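Local coordinates for protein amine oxidase (Emericella nidulans, PDB 3PGB) that probably oxidises primary amines, as copper amine oxidases do, using a copper ion and a topaquinone cofactor formed from one of its own tyrosines, at residues N66-L71 / L109-K114; D205-T210 / L302-D307; L386-A391 / L627-S632; E449-Y454 / V467-Y472. One frame throughout, in Å; residues are numbered along the deposited sequence.

Contact 1: N66-L71 / L109-K114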
# COMPACT_ATOMS: atom_id res chain seq x y z
N ASN A 66 29.62 15.53 -8.11
CA ASN A 66 28.99 14.30 -7.63
C ASN A 66 30.11 13.33 -7.25
O ASN A 66 30.68 12.64 -8.09
CB ASN A 66 28.06 13.71 -8.70
CG ASN A 66 27.31 12.47 -8.22
OD1 ASN A 66 27.78 11.74 -7.35
ND2 ASN A 66 26.15 12.24 -8.80
N VAL A 67 30.42 13.30 -5.96
CA VAL A 67 31.55 12.56 -5.45
C VAL A 67 31.27 11.06 -5.27
O VAL A 67 32.17 10.31 -4.86
CB VAL A 67 32.03 13.16 -4.10
CG1 VAL A 67 32.36 14.63 -4.26
CG2 VAL A 67 30.99 12.95 -3.01
N TRP A 68 30.05 10.61 -5.58
CA TRP A 68 29.63 9.22 -5.38
C TRP A 68 29.32 8.42 -6.65
O TRP A 68 29.40 7.19 -6.63
CB TRP A 68 28.38 9.17 -4.51
CG TRP A 68 28.40 9.97 -3.26
CD1 TRP A 68 28.90 9.60 -2.05
CD2 TRP A 68 27.87 11.29 -3.08
NE1 TRP A 68 28.72 10.60 -1.14
CE2 TRP A 68 28.09 11.65 -1.74
CE3 TRP A 68 27.23 12.19 -3.93
CZ2 TRP A 68 27.69 12.88 -1.23
CZ3 TRP A 68 26.83 13.42 -3.43
CH2 TRP A 68 27.06 13.75 -2.08
N TYR A 69 28.94 9.08 -7.74
CA TYR A 69 28.31 8.39 -8.87
C TYR A 69 29.10 7.20 -9.41
O TYR A 69 28.57 6.10 -9.54
CB TYR A 69 27.98 9.36 -10.02
CG TYR A 69 27.33 8.67 -11.20
CD1 TYR A 69 25.98 8.33 -11.17
CD2 TYR A 69 28.07 8.33 -12.33
CE1 TYR A 69 25.38 7.69 -12.24
CE2 TYR A 69 27.47 7.69 -13.41
CZ TYR A 69 26.13 7.37 -13.36
OH TYR A 69 25.52 6.74 -14.42
N GLY A 70 30.36 7.44 -9.74
CA GLY A 70 31.19 6.40 -10.33
C GLY A 70 32.38 6.95 -11.08
O GLY A 70 32.58 8.17 -11.15
N LEU A 71 33.17 6.04 -11.64
CA LEU A 71 34.35 6.42 -12.42
C LEU A 71 33.94 6.92 -13.80
O LEU A 71 32.98 6.42 -14.38
CB LEU A 71 35.29 5.22 -12.58
CG LEU A 71 35.90 4.64 -11.29
CD1 LEU A 71 36.56 3.30 -11.55
CD2 LEU A 71 36.88 5.62 -10.67
N LEU A 109 34.49 3.29 -8.63
CA LEU A 109 34.84 4.38 -7.73
C LEU A 109 34.69 3.88 -6.31
O LEU A 109 33.66 3.31 -5.95
CB LEU A 109 33.92 5.59 -7.94
CG LEU A 109 34.18 6.79 -7.01
CD1 LEU A 109 35.50 7.45 -7.34
CD2 LEU A 109 33.03 7.80 -7.08
N HIS A 110 35.73 4.08 -5.51
CA HIS A 110 35.59 3.90 -4.09
C HIS A 110 34.84 5.12 -3.59
O HIS A 110 35.30 6.24 -3.80
CB HIS A 110 36.95 3.80 -3.41
CG HIS A 110 36.86 3.75 -1.91
ND1 HIS A 110 36.53 2.61 -1.23
CD2 HIS A 110 37.07 4.71 -0.98
CE1 HIS A 110 36.54 2.86 0.07
NE2 HIS A 110 36.86 4.12 0.25
N ARG A 111 33.68 4.92 -2.97
CA ARG A 111 32.90 6.04 -2.46
C ARG A 111 33.60 6.67 -1.27
O ARG A 111 34.08 5.97 -0.38
CB ARG A 111 31.49 5.61 -2.06
CG ARG A 111 30.54 5.59 -3.23
CD ARG A 111 29.26 4.86 -2.89
NE ARG A 111 28.48 4.56 -4.10
CZ ARG A 111 27.41 3.78 -4.14
NH1 ARG A 111 26.96 3.19 -3.04
NH2 ARG A 111 26.79 3.57 -5.29
N PRO A 112 33.68 8.01 -1.26
CA PRO A 112 34.40 8.67 -0.18
C PRO A 112 33.65 8.56 1.15
O PRO A 112 32.43 8.41 1.17
CB PRO A 112 34.47 10.13 -0.64
CG PRO A 112 33.33 10.30 -1.55
CD PRO A 112 33.12 8.97 -2.22
N ASN A 113 34.41 8.61 2.23
CA ASN A 113 33.85 8.58 3.57
C ASN A 113 32.93 9.78 3.79
O ASN A 113 33.16 10.86 3.23
CB ASN A 113 34.98 8.57 4.61
CG ASN A 113 35.80 7.28 4.58
OD1 ASN A 113 35.31 6.23 4.16
ND2 ASN A 113 37.05 7.36 5.03
N LYS A 114 31.89 9.59 4.59
CA LYS A 114 30.95 10.67 4.91
C LYS A 114 31.68 11.85 5.55
O LYS A 114 31.34 13.01 5.31
CB LYS A 114 29.85 10.16 5.83
CG LYS A 114 28.72 11.14 6.11
CD LYS A 114 27.71 10.55 7.07
CE LYS A 114 26.68 11.57 7.51
NZ LYS A 114 25.50 10.91 8.15
O HOH W 1 29.68 8.49 1.27
O HOH W 2 32.48 3.06 -10.91
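The indole of W68 meets R111 and P112 at its pyrrole side: R111 CG sits at the ring edge, while P112 CD approaches W68 CD1 obliquely at 4.3 Å. W68 belongs to an Asx turn in the loop between strand 58-59 and helix 73-84. V67 CG2 lies over the centre of one indole face, 3.4 Å above the plane. F367 stacks on the ring and Y355 meets it edge-to-face, so W68 reaches from its loop onto strands 352-359 and 363-371. At the edge, in plane, a water receives a weak bond from NE1, whose stronger partner is the hydroxyl of Y378; the same water donates to P112 O. In the turn, N66 OD1 accepts from W68 N at 3.1 Å, in the amide plane, and also from Y69 N, well above that plane. The loop lies across the end of strand 102-110 with no direct hydrogen bond between the segments. V67 CG2 rests 3.8 Å from P112 CG, and V67 O lies 3.1 Å from P112 CD. L109 points its CG away from its own backbone N (chi1 178°), bringing L109 CD2 within 3.5 Å of V67 O, while its CB packs on G70 CA. G70, at phi 159° and psi 180°, has no room for a CB beside Y69 O, which calls for glycine. L71 CG comes within 3.3 Å of L109 N, and one water accepts from both L71 N and L109 N.

Contact 2: D205-T210 / L302-D307. With NAG (2-acetamido-2-deoxy-beta-D-glucopyranose), chain G.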
# COMPACT_ATOMS: atom_id res chain seq x y z
N ASP A 205 14.95 -42.48 -20.38
CA ASP A 205 13.73 -43.21 -20.04
C ASP A 205 12.76 -42.35 -19.22
O ASP A 205 11.54 -42.53 -19.29
CB ASP A 205 14.08 -44.47 -19.25
CG ASP A 205 12.92 -45.44 -19.15
OD1 ASP A 205 12.41 -45.84 -20.22
OD2 ASP A 205 12.53 -45.80 -18.02
N LEU A 206 13.31 -41.41 -18.46
CA LEU A 206 12.53 -40.64 -17.51
C LEU A 206 11.87 -39.46 -18.22
O LEU A 206 10.69 -39.19 -18.02
CB LEU A 206 13.44 -40.16 -16.37
CG LEU A 206 12.98 -40.20 -14.90
CD1 LEU A 206 12.09 -41.38 -14.59
CD2 LEU A 206 14.22 -40.24 -14.00
N TRP A 207 12.64 -38.78 -19.07
CA TRP A 207 12.20 -37.54 -19.71
C TRP A 207 12.58 -37.38 -21.20
O TRP A 207 12.53 -36.26 -21.72
CB TRP A 207 12.77 -36.34 -18.96
CG TRP A 207 12.86 -36.50 -17.47
CD1 TRP A 207 11.83 -36.64 -16.59
CD2 TRP A 207 14.06 -36.48 -16.69
NE1 TRP A 207 12.31 -36.73 -15.31
CE2 TRP A 207 13.67 -36.63 -15.34
CE3 TRP A 207 15.41 -36.35 -17.00
CZ2 TRP A 207 14.61 -36.66 -14.30
CZ3 TRP A 207 16.34 -36.38 -15.96
CH2 TRP A 207 15.93 -36.53 -14.63
N ASN A 208 12.96 -38.47 -21.87
CA ASN A 208 13.46 -38.41 -23.26
C ASN A 208 14.56 -37.36 -23.45
O ASN A 208 14.57 -36.65 -24.45
CB ASN A 208 12.31 -38.17 -24.26
CG ASN A 208 11.32 -39.33 -24.34
OD1 ASN A 208 11.64 -40.46 -23.98
ND2 ASN A 208 10.11 -39.05 -24.82
N GLY A 209 15.48 -37.28 -22.50
CA GLY A 209 16.53 -36.26 -22.54
C GLY A 209 17.90 -36.69 -22.04
O GLY A 209 18.05 -37.73 -21.41
N THR A 210 18.90 -35.87 -22.35
CA THR A 210 20.26 -36.08 -21.86
C THR A 210 20.94 -34.75 -21.58
O THR A 210 20.66 -33.75 -22.25
CB THR A 210 21.14 -36.85 -22.88
OG1 THR A 210 21.07 -36.21 -24.16
CG2 THR A 210 20.70 -38.30 -23.02
N LEU A 302 8.29 -40.71 -12.30
CA LEU A 302 7.43 -39.52 -12.28
C LEU A 302 7.67 -38.62 -13.49
O LEU A 302 8.79 -38.54 -14.01
CB LEU A 302 7.64 -38.74 -10.97
CG LEU A 302 7.34 -39.53 -9.69
CD1 LEU A 302 7.69 -38.71 -8.46
CD2 LEU A 302 5.89 -39.98 -9.64
N LYS A 303 6.62 -37.93 -13.92
CA LYS A 303 6.61 -37.20 -15.19
C LYS A 303 7.42 -35.90 -15.16
O LYS A 303 7.52 -35.25 -14.12
CB LYS A 303 5.17 -36.87 -15.60
CG LYS A 303 4.25 -38.08 -15.86
CD LYS A 303 2.79 -37.63 -15.96
CE LYS A 303 1.77 -38.78 -15.89
NZ LYS A 303 1.54 -39.42 -17.22
N PRO A 304 7.99 -35.50 -16.31
CA PRO A 304 8.69 -34.23 -16.41
C PRO A 304 7.75 -33.04 -16.52
O PRO A 304 6.57 -33.19 -16.84
CB PRO A 304 9.44 -34.36 -17.72
CG PRO A 304 8.58 -35.22 -18.54
CD PRO A 304 7.98 -36.21 -17.59
N ASN A 305 8.30 -31.86 -16.26
CA ASN A 305 7.68 -30.61 -16.68
C ASN A 305 8.26 -30.26 -18.04
O ASN A 305 9.47 -30.10 -18.16
CB ASN A 305 7.97 -29.50 -15.67
CG ASN A 305 7.33 -29.75 -14.32
OD1 ASN A 305 6.11 -29.66 -14.17
ND2 ASN A 305 8.15 -30.05 -13.32
N VAL A 306 7.42 -30.15 -19.06
CA VAL A 306 7.88 -29.77 -20.39
C VAL A 306 7.34 -28.39 -20.77
O VAL A 306 6.20 -28.04 -20.44
CB VAL A 306 7.50 -30.82 -21.46
CG1 VAL A 306 7.85 -32.22 -20.96
CG2 VAL A 306 6.03 -30.73 -21.81
N ASP A 307 8.17 -27.62 -21.47
CA ASP A 307 7.82 -26.26 -21.84
C ASP A 307 6.63 -26.22 -22.79
O ASP A 307 6.40 -27.14 -23.58
CB ASP A 307 9.02 -25.55 -22.49
CG ASP A 307 8.93 -24.03 -22.41
OD1 ASP A 307 8.37 -23.52 -21.42
OD2 ASP A 307 9.42 -23.34 -23.33
C1 NAG G . 23.15 -37.10 -27.96
C2 NAG G . 21.96 -38.00 -27.63
C3 NAG G . 22.41 -39.21 -26.81
C4 NAG G . 23.60 -39.92 -27.47
C5 NAG G . 24.67 -38.91 -27.92
C6 NAG G . 25.81 -39.58 -28.70
C7 NAG G . 19.62 -37.31 -27.15
C8 NAG G . 18.74 -36.45 -26.29
N2 NAG G . 20.94 -37.24 -26.90
O3 NAG G . 21.33 -40.10 -26.63
O4 NAG G . 24.16 -40.86 -26.57
O5 NAG G . 24.10 -37.86 -28.69
O6 NAG G . 25.33 -40.23 -29.87
O7 NAG G . 19.11 -38.03 -28.00
O HOH W 3 8.79 -39.94 -16.32
O HOH W 4 10.96 -36.83 -12.73
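W207 lies against P304 along the pyrrole side of its indole. Its CB starts 4.1 Å from P304 CB, and a first torsion of -36° turns CG roughly opposite the carbonyl carbon, carrying the ring past the proline rather than into it. W207 CG stays at 4.0 Å from P304 CB, and W207 CD1 makes the closest approach, 3.5 Å to the same carbon. The proline comes in obliquely, and the two side chains run alongside each other, head to tail. L206 CB lies over one indole face, offset toward the rim. At the ring nitrogen the contact turns polar: a water in the ring plane accepts from W207 NE1 at 2.9 Å and donates to L302 O. The ring also touches L256 and L258 of strand 255-263.

L302 O is gripped a second time, by a water that donates to it and to L206 O, 2.7 Å from each. The two segments share no direct hydrogen bond; two waters pass between the last turn of helix 200-207 and the 302-307 loop, and both converge on one carbonyl. Past the helix, N208 has a positive phi and the chain runs on to T210, whose OG1 accepts from N2 of an N-acetylglucosamine at 2.9 Å. The sugar is that of the N-linked glycan at N216. Nearby, D205 forms a salt bridge with K301, just before L302. The arrangement is that of a helix end packed on an antiparallel sheet, with a proline-bearing loop alongside, consistent with the N-terminal alpha/beta domains of copper amine oxidases.

Contact 3: L386-A391 / L627-S632. With NAG (2-acetamido-2-deoxy-beta-D-glucopyranose), chain I.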
# COMPACT_ATOMS: atom_id res chain seq x y z
N LEU A 386 17.64 -10.73 -0.52
CA LEU A 386 17.65 -12.13 -0.16
C LEU A 386 16.47 -12.85 -0.81
O LEU A 386 15.36 -12.32 -0.84
CB LEU A 386 17.60 -12.30 1.37
CG LEU A 386 17.41 -13.70 1.95
CD1 LEU A 386 18.39 -14.68 1.34
CD2 LEU A 386 17.55 -13.66 3.45
N ALA A 387 16.74 -14.03 -1.36
CA ALA A 387 15.69 -14.95 -1.82
C ALA A 387 15.91 -16.29 -1.13
O ALA A 387 16.64 -17.15 -1.64
CB ALA A 387 15.74 -15.10 -3.32
N HIS A 388 15.28 -16.45 0.03
CA HIS A 388 15.46 -17.63 0.87
C HIS A 388 14.34 -18.62 0.62
O HIS A 388 13.18 -18.32 0.89
CB HIS A 388 15.47 -17.21 2.34
CG HIS A 388 16.10 -18.22 3.25
ND1 HIS A 388 15.63 -19.51 3.37
CD2 HIS A 388 17.15 -18.11 4.10
CE1 HIS A 388 16.38 -20.16 4.25
NE2 HIS A 388 17.30 -19.34 4.70
N TYR A 389 14.68 -19.80 0.12
CA TYR A 389 13.70 -20.84 -0.21
C TYR A 389 13.61 -21.92 0.87
O TYR A 389 14.38 -21.94 1.83
CB TYR A 389 14.05 -21.48 -1.55
CG TYR A 389 13.85 -20.55 -2.72
CD1 TYR A 389 14.76 -19.53 -2.98
CD2 TYR A 389 12.75 -20.69 -3.55
CE1 TYR A 389 14.56 -18.67 -4.05
CE2 TYR A 389 12.56 -19.85 -4.61
CZ TYR A 389 13.46 -18.84 -4.86
OH TYR A 389 13.25 -18.00 -5.93
N ALA A 390 12.64 -22.81 0.69
CA ALA A 390 12.46 -23.98 1.54
C ALA A 390 11.72 -25.03 0.73
O ALA A 390 10.93 -24.68 -0.15
CB ALA A 390 11.67 -23.63 2.80
N ALA A 391 11.98 -26.30 1.02
CA ALA A 391 11.34 -27.39 0.29
C ALA A 391 11.66 -28.74 0.92
O ALA A 391 12.52 -28.83 1.80
CB ALA A 391 11.79 -27.38 -1.17
N LEU A 627 12.91 -12.09 7.25
CA LEU A 627 13.13 -13.53 7.01
C LEU A 627 12.43 -14.37 8.07
O LEU A 627 12.58 -14.13 9.26
CB LEU A 627 14.63 -13.84 6.98
CG LEU A 627 15.09 -15.29 6.79
CD1 LEU A 627 14.61 -15.88 5.47
CD2 LEU A 627 16.61 -15.37 6.88
N THR A 628 11.65 -15.35 7.61
CA THR A 628 10.90 -16.25 8.48
C THR A 628 11.85 -17.18 9.22
O THR A 628 11.73 -17.36 10.43
CB THR A 628 9.93 -17.13 7.66
OG1 THR A 628 9.01 -16.31 6.94
CG2 THR A 628 9.15 -18.10 8.56
N VAL A 629 12.79 -17.75 8.47
CA VAL A 629 13.70 -18.77 8.98
C VAL A 629 14.55 -18.22 10.12
O VAL A 629 15.16 -17.17 9.98
CB VAL A 629 14.63 -19.31 7.86
CG1 VAL A 629 15.44 -20.50 8.36
CG2 VAL A 629 13.83 -19.70 6.62
N LEU A 630 14.56 -18.94 11.24
CA LEU A 630 15.35 -18.56 12.40
C LEU A 630 16.66 -19.34 12.36
O LEU A 630 16.66 -20.55 12.14
CB LEU A 630 14.59 -18.89 13.68
CG LEU A 630 13.22 -18.24 13.88
CD1 LEU A 630 12.54 -18.83 15.11
CD2 LEU A 630 13.34 -16.72 13.99
N ASN A 631 17.78 -18.66 12.58
CA ASN A 631 19.10 -19.28 12.51
C ASN A 631 19.29 -20.15 11.26
O ASN A 631 19.72 -21.30 11.35
CB ASN A 631 19.35 -20.11 13.78
CG ASN A 631 20.80 -20.58 13.90
OD1 ASN A 631 21.70 -20.05 13.24
ND2 ASN A 631 21.02 -21.58 14.76
N SER A 632 18.98 -19.59 10.09
CA SER A 632 19.04 -20.32 8.83
C SER A 632 20.32 -21.15 8.68
O SER A 632 21.42 -20.65 8.90
CB SER A 632 18.92 -19.36 7.65
OG SER A 632 19.29 -19.99 6.44
C1 NAG I . 22.34 -22.14 14.97
C2 NAG I . 22.76 -21.90 16.42
C3 NAG I . 24.07 -22.61 16.75
C4 NAG I . 24.05 -24.06 16.25
C5 NAG I . 23.58 -24.15 14.80
C6 NAG I . 23.48 -25.59 14.30
C7 NAG I . 22.06 -19.78 17.46
C8 NAG I . 22.34 -18.31 17.60
N2 NAG I . 22.89 -20.47 16.67
O3 NAG I . 24.30 -22.58 18.15
O4 NAG I . 25.34 -24.63 16.39
O5 NAG I . 22.31 -23.52 14.69
O6 NAG I . 22.14 -25.93 14.00
O7 NAG I . 21.10 -20.28 18.07
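H388 and V629 cross at about a right angle, with the methyl CG2 of the valine over one imidazole face. This CH-pi contact puts V629 CG2 3.9 Å from the centroid of the H388 ring, 27° off the normal and offset toward CE1 and ND1. H388 CG lies trans to the backbone N (chi1 -160°), which sends the ring toward the 627-632 loop. L627 also crosses the histidine nearly perpendicularly; L627 CD1 approaches obliquely, 3.5 Å from H388 CB, while CD2 meets L386 CD2 in a third right-angled crossing. At the ring edge, in plane, S632 OG lies 2.7 Å from H388 NE2 in an almost straight hydrogen bond (176°). The other ring nitrogen, H388 ND1, donates to Y389 O at 3.1 Å, so both nitrogens are engaged and the ring's rotation is fixed. H388 belongs to strand 374-389 of the copper amine oxidase beta-sandwich, paired through D533 with the strand carrying the copper ligands H532 and H534. The next residue, Y389, faces the other way and bonds O4 of the topaquinone at position 484; the imidazole of H388 itself is about 10 Å from copper. The 627-632 loop carries an N-acetylglucosamine covalently bound to N631 ND2, and N631 O accepts from N572 ND2 of the second subunit.

Contact 4: E449-Y454 / V467-Y472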
# COMPACT_ATOMS: atom_id res chain seq x y z
N GLU A 449 7.18 12.90 -13.50
CA GLU A 449 6.03 13.29 -12.70
C GLU A 449 4.85 12.38 -13.03
O GLU A 449 4.75 11.83 -14.13
CB GLU A 449 5.65 14.74 -12.96
CG GLU A 449 6.52 15.75 -12.27
CD GLU A 449 5.85 17.10 -12.22
OE1 GLU A 449 5.33 17.54 -13.27
OE2 GLU A 449 5.81 17.73 -11.14
N PHE A 450 3.95 12.22 -12.07
CA PHE A 450 2.76 11.40 -12.27
C PHE A 450 1.63 11.96 -11.44
O PHE A 450 1.77 12.16 -10.24
CB PHE A 450 3.05 9.94 -11.89
CG PHE A 450 2.01 8.97 -12.37
CD1 PHE A 450 2.15 8.35 -13.61
CD2 PHE A 450 0.90 8.68 -11.60
CE1 PHE A 450 1.20 7.46 -14.06
CE2 PHE A 450 -0.07 7.79 -12.05
CZ PHE A 450 0.08 7.17 -13.28
N ASP A 451 0.51 12.25 -12.09
CA ASP A 451 -0.69 12.73 -11.41
C ASP A 451 -1.44 11.53 -10.86
O ASP A 451 -2.05 10.78 -11.62
CB ASP A 451 -1.58 13.52 -12.38
CG ASP A 451 -2.80 14.12 -11.70
OD1 ASP A 451 -3.57 14.81 -12.40
OD2 ASP A 451 -2.99 13.94 -10.49
N ALA A 452 -1.38 11.34 -9.54
CA ALA A 452 -1.98 10.18 -8.89
C ALA A 452 -3.47 10.11 -9.17
O ALA A 452 -4.12 11.14 -9.35
CB ALA A 452 -1.75 10.24 -7.39
N ASP A 453 -4.01 8.89 -9.21
CA ASP A 453 -5.43 8.70 -9.47
C ASP A 453 -6.34 9.24 -8.35
O ASP A 453 -7.57 9.23 -8.49
CB ASP A 453 -5.75 7.22 -9.78
CG ASP A 453 -5.73 6.33 -8.54
OD1 ASP A 453 -5.00 6.62 -7.58
OD2 ASP A 453 -6.44 5.30 -8.56
N TYR A 454 -5.75 9.69 -7.24
CA TYR A 454 -6.49 10.28 -6.13
C TYR A 454 -5.84 11.62 -5.76
O TYR A 454 -4.63 11.77 -5.90
CB TYR A 454 -6.47 9.33 -4.91
CG TYR A 454 -5.09 9.12 -4.30
CD1 TYR A 454 -4.25 8.11 -4.75
CD2 TYR A 454 -4.64 9.94 -3.27
CE1 TYR A 454 -2.99 7.93 -4.19
CE2 TYR A 454 -3.38 9.77 -2.71
CZ TYR A 454 -2.56 8.76 -3.17
OH TYR A 454 -1.32 8.59 -2.61
N VAL A 467 -10.10 21.14 -3.42
CA VAL A 467 -9.28 19.96 -3.66
C VAL A 467 -7.87 20.33 -4.13
O VAL A 467 -7.69 21.33 -4.84
CB VAL A 467 -9.91 19.04 -4.73
CG1 VAL A 467 -9.12 17.75 -4.86
CG2 VAL A 467 -11.36 18.74 -4.39
N THR A 468 -6.88 19.54 -3.71
CA THR A 468 -5.50 19.68 -4.16
C THR A 468 -5.09 18.41 -4.90
O THR A 468 -5.37 17.30 -4.44
CB THR A 468 -4.53 19.86 -2.97
OG1 THR A 468 -4.90 21.01 -2.21
CG2 THR A 468 -3.10 20.03 -3.46
N LYS A 469 -4.45 18.57 -6.06
CA LYS A 469 -4.00 17.42 -6.83
C LYS A 469 -2.81 16.76 -6.16
O LYS A 469 -2.07 17.41 -5.43
CB LYS A 469 -3.62 17.83 -8.26
CG LYS A 469 -4.77 18.39 -9.09
CD LYS A 469 -4.45 18.34 -10.60
CE LYS A 469 -5.25 17.26 -11.34
NZ LYS A 469 -5.12 15.90 -10.75
N ASN A 470 -2.64 15.46 -6.41
CA ASN A 470 -1.49 14.71 -5.92
C ASN A 470 -0.52 14.44 -7.08
O ASN A 470 -0.56 13.38 -7.71
CB ASN A 470 -1.94 13.40 -5.27
CG ASN A 470 -0.80 12.61 -4.66
OD1 ASN A 470 0.30 13.13 -4.46
ND2 ASN A 470 -1.05 11.36 -4.35
N VAL A 471 0.33 15.43 -7.35
CA VAL A 471 1.36 15.28 -8.37
C VAL A 471 2.68 14.96 -7.68
O VAL A 471 3.14 15.72 -6.82
CB VAL A 471 1.50 16.56 -9.22
CG1 VAL A 471 2.53 16.34 -10.32
CG2 VAL A 471 0.16 16.94 -9.82
N TYR A 472 3.28 13.82 -8.04
CA TYR A 472 4.50 13.35 -7.40
C TYR A 472 5.59 12.96 -8.40
O TYR A 472 5.29 12.69 -9.57
CB TYR A 472 4.18 12.17 -6.47
CG TYR A 472 3.67 10.92 -7.15
CD1 TYR A 472 4.53 9.89 -7.50
CD2 TYR A 472 2.31 10.76 -7.41
CE1 TYR A 472 4.05 8.74 -8.12
CE2 TYR A 472 1.83 9.62 -8.03
CZ TYR A 472 2.71 8.61 -8.38
OH TYR A 472 2.22 7.48 -8.99
O HOH W 5 -4.15 13.58 -8.22
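K469 and D451 form the salt bridge of this contact. K469 NZ lies 2.5 Å from D451 OD1, on its syn side, with a weak bond to OD2; the lysine chain is bent at chi3 and chi4 and meets the carboxylate at about a right angle. A water lies 2.6 Å from D451 OD2, accepts from N470 N and is 2.7 Å from A452 O. It stands between N470 N and A452 O, where a direct backbone bond would continue the pairing. The reverse bond is direct: A452 N donates to N470 O at 2.9 Å. F450 and Y472 form an antiparallel hydrogen-bonded pair, and D451 with V471 the adjoining non-hydrogen-bonded one.

On the face bearing F450 and Y472, the side chains run side by side in the same direction. F450 CB sits over the Y472 ring, 4.1 Å from its centroid, and A452 CB meets that ring at its edge, 3.7 Å from Y472 CE2. The two aromatic planes are inclined at 50°. The amide of N470 approaches the Y454 ring obliquely, N470 ND2 3.2 Å from Y454 CZ. Beside V471, whose side chain shares a face with D451, the carboxylate of E449, salt-bridged to R337, touches V471 CG1.

Outside, Y454 makes a cation-pi contact with R503 of the second subunit, and K469 one with Y419 of the second subunit. This is an antiparallel strand pair of the copper amine oxidase catalytic domain, ending at the dimer interface.

Contacts 3 and 4 are buried, lie in the catalytic domain and both touch the second subunit; contacts 1 and 2 are only partly buried and meet no other protein chain. Contact 4 is the one built on paired strands, with a salt bridge and backbone bonds; contact 3 sets a loop against a strand largely through one imidazole. Contacts 1 and 2 share a pattern: tryptophan beside proline, no direct hydrogen bond across, and waters bridging the segments, in each case one of them from the indole N-H. They lie on opposite sides of the chain's centre, their own centres about 51 Å apart. Contact 3 is nearest the copper, whereas contacts 2 and 4 lie away from the metal sites.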